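Local structure of 2-C-methyl-D-erythritol 4-phosphate cytidylyltransferase (Thermus thermophilus HB8, 2PX7) at residues 42-46 with 72-77; 66-71 with 100-106; 107-111 with 127-132. The protein probably catalyses the transfer of a cytidylyl group from CTP to 2-C-methyl-D-erythritol 4-phosphate, releasing diphosphate, in the isoprenoid pathway. One frame throughout, in Å; residues are numbered along the deposited sequence.

From the N terminus, the chain leaves strand 27-31 and enters residues 42-46, which interaction 1 closes against 72-77, the exit from strand 67-72, around a loop that includes helix 54-61. Interaction 2 starts inside that loop, at 66-71, and ends beyond it, at 100-106, so the two contacts cross; 71 and 72 are consecutive residues. It ties strand 67-72 to the end of helix 93-103. Interaction 3 follows in series: 107-111 continues directly from 106 and packs against 127-132 of helix 121-134. Interactions 2 and 3 meet where Ala104 CB lies 4.2 Å from Val109 CG1, whereas interactions 1 and 3 do not touch, their centres about 26 Å apart.

Interaction 1 (42-46 with 72-77); sequences GPKAF and LPPGAE
Pro43 and Pro73 bring the two backbones to a CA-CA separation of 7.2 Å, and no hydrogen bond joins the segments; apart from the carbonyl of Glu77, side chains make the contact. It joins two loops of the cytidylyltransferase alpha/beta fold: residues 42-46 belong to the connection between strand 27-31 and helix 54-61, while residues 72-77 lead out of the end of strand 67-72. Each loop has its own internal backbone bond, Phe46 N to Pro43 O in the first and Ala76 N to Pro73 O in the second. The latter closes a type II beta turn from Pro73 to Ala76, in which Gly75, at phi 93°, takes a conformation that would jam a CB against the preceding carbonyl oxygen.

Three groups of apolar contacts can be separated by their closest atoms. The proline rings meet at one corner, Pro43 CB lying 4.1 Å from Pro73 CG, while Pro43 CG turns to the methyl of Ala76. Next along the chain, Ala45 CB packs on one branch of Leu72, 3.7 Å from CD2. The other branch serves Phe46: Leu72 CD1 is 3.9 Å from Phe46 CZ, and the two side chains cross at about a right angle. The Phe46 ring reaches this position with CG anti to its own carbonyl carbon, chi1 -53°, which carries CE2 and CZ over to the second loop; the ring also touches Pro79, two residues further along that loop.

Lys44, predicted to stabilise the transition state, sends its chain away from 72-77: its sequence neighbours Pro43 and Ala45 pack here, while its NZ hydrogen-bonds Ile218 O. At the far end of the aromatic ring, Phe46 CZ approaches Glu77 O obliquely, at 3.6 Å.

Interaction 2 (66-71 with 100-106); sequences AEVLVA and LLEAASL
Glu67 extends straight from its strand to the turn beyond the helix, its CG anti to the backbone N (chi1 177°) and the chain continuing fully stretched, which sets the carboxylate beside Ser105. Ser105 N donates to the syn lone pair of Glu67 OE1, 2.9 Å away with an N-H...O angle of 162°, a nearly straight bond. The same OE1 is also hydrogen-bonded to Ser27 OG on the neighbouring strand. Ser105 OG makes at most a weak bond to Glu67 OE2, 3.0 Å away, since another acceptor competes for its proton.

These bonds tie the loop just after helix 93-103, the helical part of the parallel beta-alpha-beta crossover from strand 85-88 to strand 108-111, to strand 67-72. Cutting Glu67 back to an alanine removes the carboxylate and is likely to leave the amide of Ser105 without its acceptor and to take from the Ser27 hydroxyl this partner.

Further along the strand the grip is apolar. Leu69 sends CD1 against the end of the helix, 3.7 Å from Ala104 CA and equally near Leu100 O. Leu100 lays both methyls against the helix-facing side of the strand: its CD2 sits 3.6 Å from Val70 C, while CD1 faces the Ala71 methyl. At the opposite end Leu106 CD1 lies against Ala66 CB, at 3.6 Å.

Interaction 3 (107-111 with 127-132); sequences PLVLV and VLEAAQ
Leu110 of the strand reaches Val127 of the helix across a nearly antiparallel packing. The axes of strand 108-111 and of the helical segment 127-132 approach to 9.4 Å, their directions 140° apart. Along the Leu110 side chain, CB leaves the strand toward the helix and CG follows it, anti to the carbonyl carbon (chi1 -66°); neither has a helix atom within 4.2 Å. The touching begins at the branches. Leu110 CD2 packs on Val127, 3.6 Å from its CG1, and grazes the amide Leu128 N at 4.2 Å. CD1 instead meets Leu128 CD1, and the Leu110 and Leu128 chains cross at about a right angle.

Leu108, two residues earlier on the same face, holds CG anti to its backbone N (chi1 -153°), which brings its CD2 to 3.6 Å from the Gln132 CG methylene. Leu108 CD1 comes to 4.0 Å from Ala131 O. Leu108 also faces Leu128, but the modelled spacing of their methyls is too short to be reliable.

Leu108 and Leu110 point toward helix 121-134, whereas Val109 between them points the other way and touches Thr175 and Leu178 of helix 175-188. This is the layered alpha/beta/alpha construction of the fold, with the strand held in its sheet by Leu110 backbone bonds to Ser27 and Leu29.

No hydrogen bond crosses the interface. Within the helical segment, Ala131 N bonds to Val127 O at 2.9 Å, and Gln132 contributes its aliphatic part to the contact. The chemistry is apolar packing, mostly of buried groups, with the exposed Gln132 at the edge; the contact probably relies on burial of carbon rather than on directional bonds.

Interaction 1 (42-46 with 72-77)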
loop_
_atom_site.group_PDB
_atom_site.type_symbol
_atom_site.label_atom_id
_atom_site.label_comp_id
_atom_site.label_asym_id
_atom_site.label_seq_id
_atom_site.Cartn_x
_atom_site.Cartn_y
_atom_site.Cartn_z
ATOM N N GLY A 42 -4.763 17.515 17.348
ATOM C CA GLY A 42 -5.972 18.262 16.979
ATOM C C GLY A 42 -6.653 17.742 15.716
ATOM O O GLY A 42 -6.652 16.533 15.471
ATOM N N PRO A 43 -7.254 18.649 14.908
ATOM C CA PRO A 43 -7.886 18.230 13.645
ATOM C C PRO A 43 -6.858 17.706 12.645
ATOM O O PRO A 43 -5.796 18.313 12.484
ATOM C CB PRO A 43 -8.522 19.525 13.110
ATOM C CG PRO A 43 -8.592 20.457 14.292
ATOM C CD PRO A 43 -7.397 20.101 15.135
ATOM N N LYS A 44 -7.182 16.595 11.982
ATOM C CA LYS A 44 -6.340 16.019 10.922
ATOM C C LYS A 44 -5.968 17.019 9.816
ATOM O O LYS A 44 -4.862 16.965 9.261
ATOM C CB LYS A 44 -7.026 14.791 10.307
ATOM C CG LYS A 44 -6.132 13.942 9.402
ATOM C CD LYS A 44 -4.958 13.326 10.187
ATOM C CE LYS A 44 -4.328 12.131 9.469
ATOM N NZ LYS A 44 -5.255 10.956 9.367
ATOM N N ALA A 45 -6.890 17.929 9.505
ATOM C CA ALA A 45 -6.661 18.929 8.464
ATOM C C ALA A 45 -5.482 19.849 8.795
ATOM O O ALA A 45 -4.821 20.353 7.896
ATOM C CB ALA A 45 -7.913 19.746 8.227
ATOM N N PHE A 46 -5.226 20.042 10.085
ATOM C CA PHE A 46 -4.136 20.905 10.546
ATOM C C PHE A 46 -2.871 20.139 10.950
ATOM O O PHE A 46 -1.987 20.696 11.597
ATOM C CB PHE A 46 -4.604 21.825 11.691
ATOM C CG PHE A 46 -5.852 22.636 11.372
ATOM C CD1 PHE A 46 -6.143 23.037 10.067
ATOM C CD2 PHE A 46 -6.719 23.024 12.396
ATOM C CE1 PHE A 46 -7.287 23.783 9.784
ATOM C CE2 PHE A 46 -7.865 23.779 12.118
ATOM C CZ PHE A 46 -8.144 24.154 10.808
ATOM N N LEU A 72 -14.838 21.253 8.276
ATOM C CA LEU A 72 -13.954 21.177 9.428
ATOM C C LEU A 72 -14.729 20.815 10.696
ATOM O O LEU A 72 -15.928 21.082 10.782
ATOM C CB LEU A 72 -13.194 22.500 9.619
ATOM C CG LEU A 72 -12.139 22.866 8.571
ATOM C CD1 LEU A 72 -11.559 24.237 8.878
ATOM C CD2 LEU A 72 -11.030 21.801 8.488
ATOM N N PRO A 73 -14.050 20.221 11.694
ATOM C CA PRO A 73 -14.824 19.863 12.879
ATOM C C PRO A 73 -15.404 21.135 13.528
ATOM O O PRO A 73 -14.759 22.183 13.481
ATOM C CB PRO A 73 -13.794 19.193 13.798
ATOM C CG PRO A 73 -12.611 18.863 12.913
ATOM C CD PRO A 73 -12.617 19.898 11.834
ATOM N N PRO A 74 -16.635 21.062 14.085
ATOM C CA PRO A 74 -17.216 22.244 14.730
ATOM C C PRO A 74 -16.270 22.814 15.796
ATOM O O PRO A 74 -15.658 22.053 16.546
ATOM C CB PRO A 74 -18.488 21.691 15.379
ATOM C CG PRO A 74 -18.862 20.495 14.531
ATOM C CD PRO A 74 -17.536 19.891 14.161
ATOM N N GLY A 75 -16.139 24.136 15.848
ATOM C CA GLY A 75 -15.214 24.772 16.790
ATOM C C GLY A 75 -13.824 25.062 16.240
ATOM O O GLY A 75 -13.150 25.975 16.718
ATOM N N ALA A 76 -13.384 24.295 15.242
ATOM C CA ALA A 76 -12.088 24.537 14.585
ATOM C C ALA A 76 -12.182 25.741 13.664
ATOM O O ALA A 76 -13.102 25.834 12.844
ATOM C CB ALA A 76 -11.628 23.306 13.816
ATOM N N GLU A 77 -11.235 26.667 13.811
ATOM C CA GLU A 77 -11.248 27.917 13.054
ATOM C C GLU A 77 -10.629 27.763 11.666
ATOM O O GLU A 77 -9.469 27.370 11.548
ATOM C CB GLU A 77 -10.521 29.030 13.825
ATOM C CG GLU A 77 -11.408 29.824 14.779
ATOM C CD GLU A 77 -12.131 30.979 14.098
ATOM O OE1 GLU A 77 -11.811 31.291 12.919
ATOM O OE2 GLU A 77 -13.016 31.587 14.746
#

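Interaction 2 (66-71 with 100-106)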
loop_
_atom_site.group_PDB
_atom_site.type_symbol
_atom_site.label_atom_id
_atom_site.label_comp_id
_atom_site.label_asym_id
_atom_site.label_seq_id
_atom_site.Cartn_x
_atom_site.Cartn_y
_atom_site.Cartn_z
ATOM N N ALA A 66 -12.603 25.301 -9.932
ATOM C CA ALA A 66 -13.455 26.490 -9.869
ATOM C C ALA A 66 -13.999 26.759 -8.451
ATOM O O ALA A 66 -14.197 27.908 -8.070
ATOM C CB ALA A 66 -14.591 26.405 -10.901
ATOM N N GLU A 67 -14.206 25.694 -7.671
ATOM C CA GLU A 67 -14.789 25.793 -6.322
ATOM C C GLU A 67 -14.246 24.676 -5.416
ATOM O O GLU A 67 -14.304 23.491 -5.772
ATOM C CB GLU A 67 -16.318 25.711 -6.427
ATOM C CG GLU A 67 -17.075 25.727 -5.104
ATOM C CD GLU A 67 -18.586 25.603 -5.295
ATOM O OE1 GLU A 67 -19.066 24.536 -5.744
ATOM O OE2 GLU A 67 -19.300 26.580 -4.974
ATOM N N VAL A 68 -13.683 25.061 -4.274
ATOM C CA VAL A 68 -13.238 24.114 -3.255
ATOM C C VAL A 68 -14.065 24.351 -1.979
ATOM O O VAL A 68 -14.142 25.477 -1.466
ATOM C CB VAL A 68 -11.724 24.220 -2.949
ATOM C CG1 VAL A 68 -11.286 23.133 -1.955
ATOM C CG2 VAL A 68 -10.874 24.148 -4.242
ATOM N N LEU A 69 -14.694 23.283 -1.495
ATOM C CA LEU A 69 -15.520 23.333 -0.286
ATOM C C LEU A 69 -14.937 22.376 0.733
ATOM O O LEU A 69 -14.691 21.204 0.429
ATOM C CB LEU A 69 -16.961 22.948 -0.621
ATOM C CG LEU A 69 -17.709 23.847 -1.616
ATOM C CD1 LEU A 69 -18.871 23.115 -2.240
ATOM C CD2 LEU A 69 -18.220 25.127 -0.934
ATOM N N VAL A 70 -14.704 22.886 1.936
ATOM C CA VAL A 70 -14.005 22.153 2.986
ATOM C C VAL A 70 -14.872 22.055 4.236
ATOM O O VAL A 70 -15.463 23.052 4.671
ATOM C CB VAL A 70 -12.661 22.839 3.359
ATOM C CG1 VAL A 70 -11.922 22.056 4.470
ATOM C CG2 VAL A 70 -11.771 22.998 2.122
ATOM N N ALA A 71 -14.929 20.856 4.809
ATOM C CA ALA A 71 -15.620 20.619 6.065
ATOM C C ALA A 71 -14.605 20.521 7.185
ATOM O O ALA A 71 -13.612 19.793 7.062
ATOM C CB ALA A 71 -16.436 19.347 5.990
ATOM N N LEU A 100 -21.271 19.296 2.448
ATOM C CA LEU A 100 -20.534 19.934 1.361
ATOM C C LEU A 100 -21.295 19.875 0.051
ATOM O O LEU A 100 -21.315 20.838 -0.703
ATOM C CB LEU A 100 -19.149 19.288 1.200
ATOM C CG LEU A 100 -18.210 19.481 2.392
ATOM C CD1 LEU A 100 -16.951 18.653 2.191
ATOM C CD2 LEU A 100 -17.876 20.968 2.599
ATOM N N LEU A 101 -21.916 18.735 -0.211
ATOM C CA LEU A 101 -22.628 18.489 -1.471
ATOM C C LEU A 101 -23.799 19.450 -1.695
ATOM O O LEU A 101 -24.063 19.874 -2.822
ATOM C CB LEU A 101 -23.139 17.045 -1.477
ATOM C CG LEU A 101 -23.601 16.354 -2.755
ATOM C CD1 LEU A 101 -22.589 16.524 -3.915
ATOM C CD2 LEU A 101 -23.856 14.881 -2.418
ATOM N N GLU A 102 -24.496 19.783 -0.611
ATOM C CA GLU A 102 -25.615 20.718 -0.665
ATOM C C GLU A 102 -25.175 22.099 -1.150
ATOM O O GLU A 102 -25.953 22.803 -1.800
ATOM C CB GLU A 102 -26.267 20.826 0.713
ATOM C CG GLU A 102 -27.724 21.250 0.662
ATOM C CD GLU A 102 -28.354 21.277 2.042
ATOM O OE1 GLU A 102 -28.271 20.239 2.743
ATOM O OE2 GLU A 102 -28.928 22.337 2.411
ATOM N N ALA A 103 -23.922 22.455 -0.853
ATOM C CA ALA A 103 -23.332 23.743 -1.221
ATOM C C ALA A 103 -22.658 23.757 -2.593
ATOM O O ALA A 103 -22.342 24.833 -3.107
ATOM C CB ALA A 103 -22.338 24.190 -0.147
ATOM N N ALA A 104 -22.441 22.574 -3.185
ATOM C CA ALA A 104 -21.763 22.460 -4.485
ATOM C C ALA A 104 -22.541 23.206 -5.582
ATOM O O ALA A 104 -23.751 23.061 -5.671
ATOM C CB ALA A 104 -21.567 20.979 -4.859
ATOM N N SER A 105 -21.854 24.008 -6.403
ATOM C CA SER A 105 -22.542 24.820 -7.414
ATOM C C SER A 105 -22.380 24.305 -8.839
ATOM O O SER A 105 -23.152 24.683 -9.736
ATOM C CB SER A 105 -22.145 26.307 -7.308
ATOM O OG SER A 105 -20.773 26.504 -7.601
ATOM N N LEU A 106 -21.418 23.403 -9.038
ATOM C CA LEU A 106 -21.079 22.902 -10.370
ATOM C C LEU A 106 -21.562 21.447 -10.575
ATOM O O LEU A 106 -21.679 20.697 -9.605
ATOM C CB LEU A 106 -19.570 23.071 -10.604
ATOM C CG LEU A 106 -19.135 24.548 -10.479
ATOM C CD1 LEU A 106 -17.687 24.680 -10.077
ATOM C CD2 LEU A 106 -19.415 25.336 -11.773
#

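Interaction 3 (107-111 with 127-132)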
loop_
_atom_site.group_PDB
_atom_site.type_symbol
_atom_site.label_atom_id
_atom_site.label_comp_id
_atom_site.label_asym_id
_atom_site.label_seq_id
_atom_site.Cartn_x
_atom_site.Cartn_y
_atom_site.Cartn_z
ATOM N N PRO A 107 -21.887 21.063 -11.827
ATOM C CA PRO A 107 -22.483 19.749 -12.112
ATOM C C PRO A 107 -21.540 18.547 -12.042
ATOM O O PRO A 107 -21.970 17.405 -12.287
ATOM C CB PRO A 107 -23.018 19.911 -13.536
ATOM C CG PRO A 107 -22.111 20.909 -14.163
ATOM C CD PRO A 107 -21.762 21.881 -13.053
ATOM N N LEU A 108 -20.273 18.809 -11.714
ATOM C CA LEU A 108 -19.281 17.754 -11.535
ATOM C C LEU A 108 -18.570 17.945 -10.201
ATOM O O LEU A 108 -18.242 19.071 -9.832
ATOM C CB LEU A 108 -18.285 17.771 -12.701
ATOM C CG LEU A 108 -17.644 16.421 -13.006
ATOM C CD1 LEU A 108 -18.536 15.567 -13.866
ATOM C CD2 LEU A 108 -16.312 16.633 -13.694
ATOM N N VAL A 109 -18.364 16.855 -9.458
ATOM C CA VAL A 109 -17.691 16.942 -8.158
ATOM C C VAL A 109 -16.506 16.006 -8.053
ATOM O O VAL A 109 -16.544 14.907 -8.567
ATOM C CB VAL A 109 -18.621 16.653 -6.926
ATOM C CG1 VAL A 109 -19.439 17.834 -6.598
ATOM C CG2 VAL A 109 -19.506 15.383 -7.134
ATOM N N LEU A 110 -15.475 16.453 -7.340
ATOM C CA LEU A 110 -14.404 15.573 -6.881
ATOM C C LEU A 110 -14.435 15.557 -5.365
ATOM O O LEU A 110 -14.536 16.608 -4.725
ATOM C CB LEU A 110 -13.043 16.045 -7.385
ATOM C CG LEU A 110 -12.792 15.986 -8.902
ATOM C CD1 LEU A 110 -11.527 16.753 -9.258
ATOM C CD2 LEU A 110 -12.693 14.529 -9.429
ATOM N N VAL A 111 -14.403 14.363 -4.790
ATOM C CA VAL A 111 -14.406 14.225 -3.344
ATOM C C VAL A 111 -13.063 13.620 -2.918
ATOM O O VAL A 111 -12.670 12.559 -3.414
ATOM C CB VAL A 111 -15.549 13.309 -2.858
ATOM C CG1 VAL A 111 -15.700 13.415 -1.331
ATOM C CG2 VAL A 111 -16.862 13.654 -3.580
ATOM N N VAL A 127 -9.004 11.327 -13.050
ATOM C CA VAL A 127 -10.261 11.070 -12.349
ATOM C C VAL A 127 -11.360 11.935 -12.961
ATOM O O VAL A 127 -12.417 11.423 -13.340
ATOM C CB VAL A 127 -10.144 11.308 -10.820
ATOM C CG1 VAL A 127 -11.542 11.198 -10.156
ATOM C CG2 VAL A 127 -9.171 10.313 -10.212
ATOM N N LEU A 128 -11.087 13.232 -13.085
ATOM C CA LEU A 128 -12.038 14.177 -13.668
ATOM C C LEU A 128 -12.477 13.797 -15.087
ATOM O O LEU A 128 -13.676 13.758 -15.387
ATOM C CB LEU A 128 -11.460 15.599 -13.646
ATOM C CG LEU A 128 -12.388 16.737 -14.089
ATOM C CD1 LEU A 128 -13.355 17.090 -12.999
ATOM C CD2 LEU A 128 -11.592 17.975 -14.469
ATOM N N GLU A 129 -11.497 13.539 -15.955
ATOM C CA GLU A 129 -11.742 13.116 -17.334
ATOM C C GLU A 129 -12.713 11.941 -17.412
ATOM O O GLU A 129 -13.676 11.987 -18.180
ATOM C CB GLU A 129 -10.417 12.745 -18.023
ATOM C CG GLU A 129 -10.474 12.717 -19.556
ATOM C CD GLU A 129 -10.988 11.408 -20.118
ATOM O OE1 GLU A 129 -10.701 10.332 -19.531
ATOM O OE2 GLU A 129 -11.677 11.455 -21.164
ATOM N N ALA A 130 -12.465 10.891 -16.622
ATOM C CA ALA A 130 -13.352 9.723 -16.609
ATOM C C ALA A 130 -14.715 10.040 -15.986
ATOM O O ALA A 130 -15.746 9.521 -16.423
ATOM C CB ALA A 130 -12.685 8.542 -15.903
ATOM N N ALA A 131 -14.737 10.911 -14.982
ATOM C CA ALA A 131 -16.009 11.301 -14.344
ATOM C C ALA A 131 -16.900 12.093 -15.321
ATOM O O ALA A 131 -18.117 11.903 -15.338
ATOM C CB ALA A 131 -15.765 12.099 -13.067
ATOM N N GLN A 132 -16.281 12.950 -16.142
ATOM C CA GLN A 132 -16.996 13.739 -17.172
ATOM C C GLN A 132 -17.758 12.870 -18.161
ATOM O O GLN A 132 -18.831 13.250 -18.632
ATOM C CB GLN A 132 -16.026 14.652 -17.942
ATOM C CG GLN A 132 -15.497 15.820 -17.121
ATOM C CD GLN A 132 -14.286 16.529 -17.742
ATOM O OE1 GLN A 132 -13.552 15.958 -18.559
ATOM N NE2 GLN A 132 -14.059 17.771 -17.324
#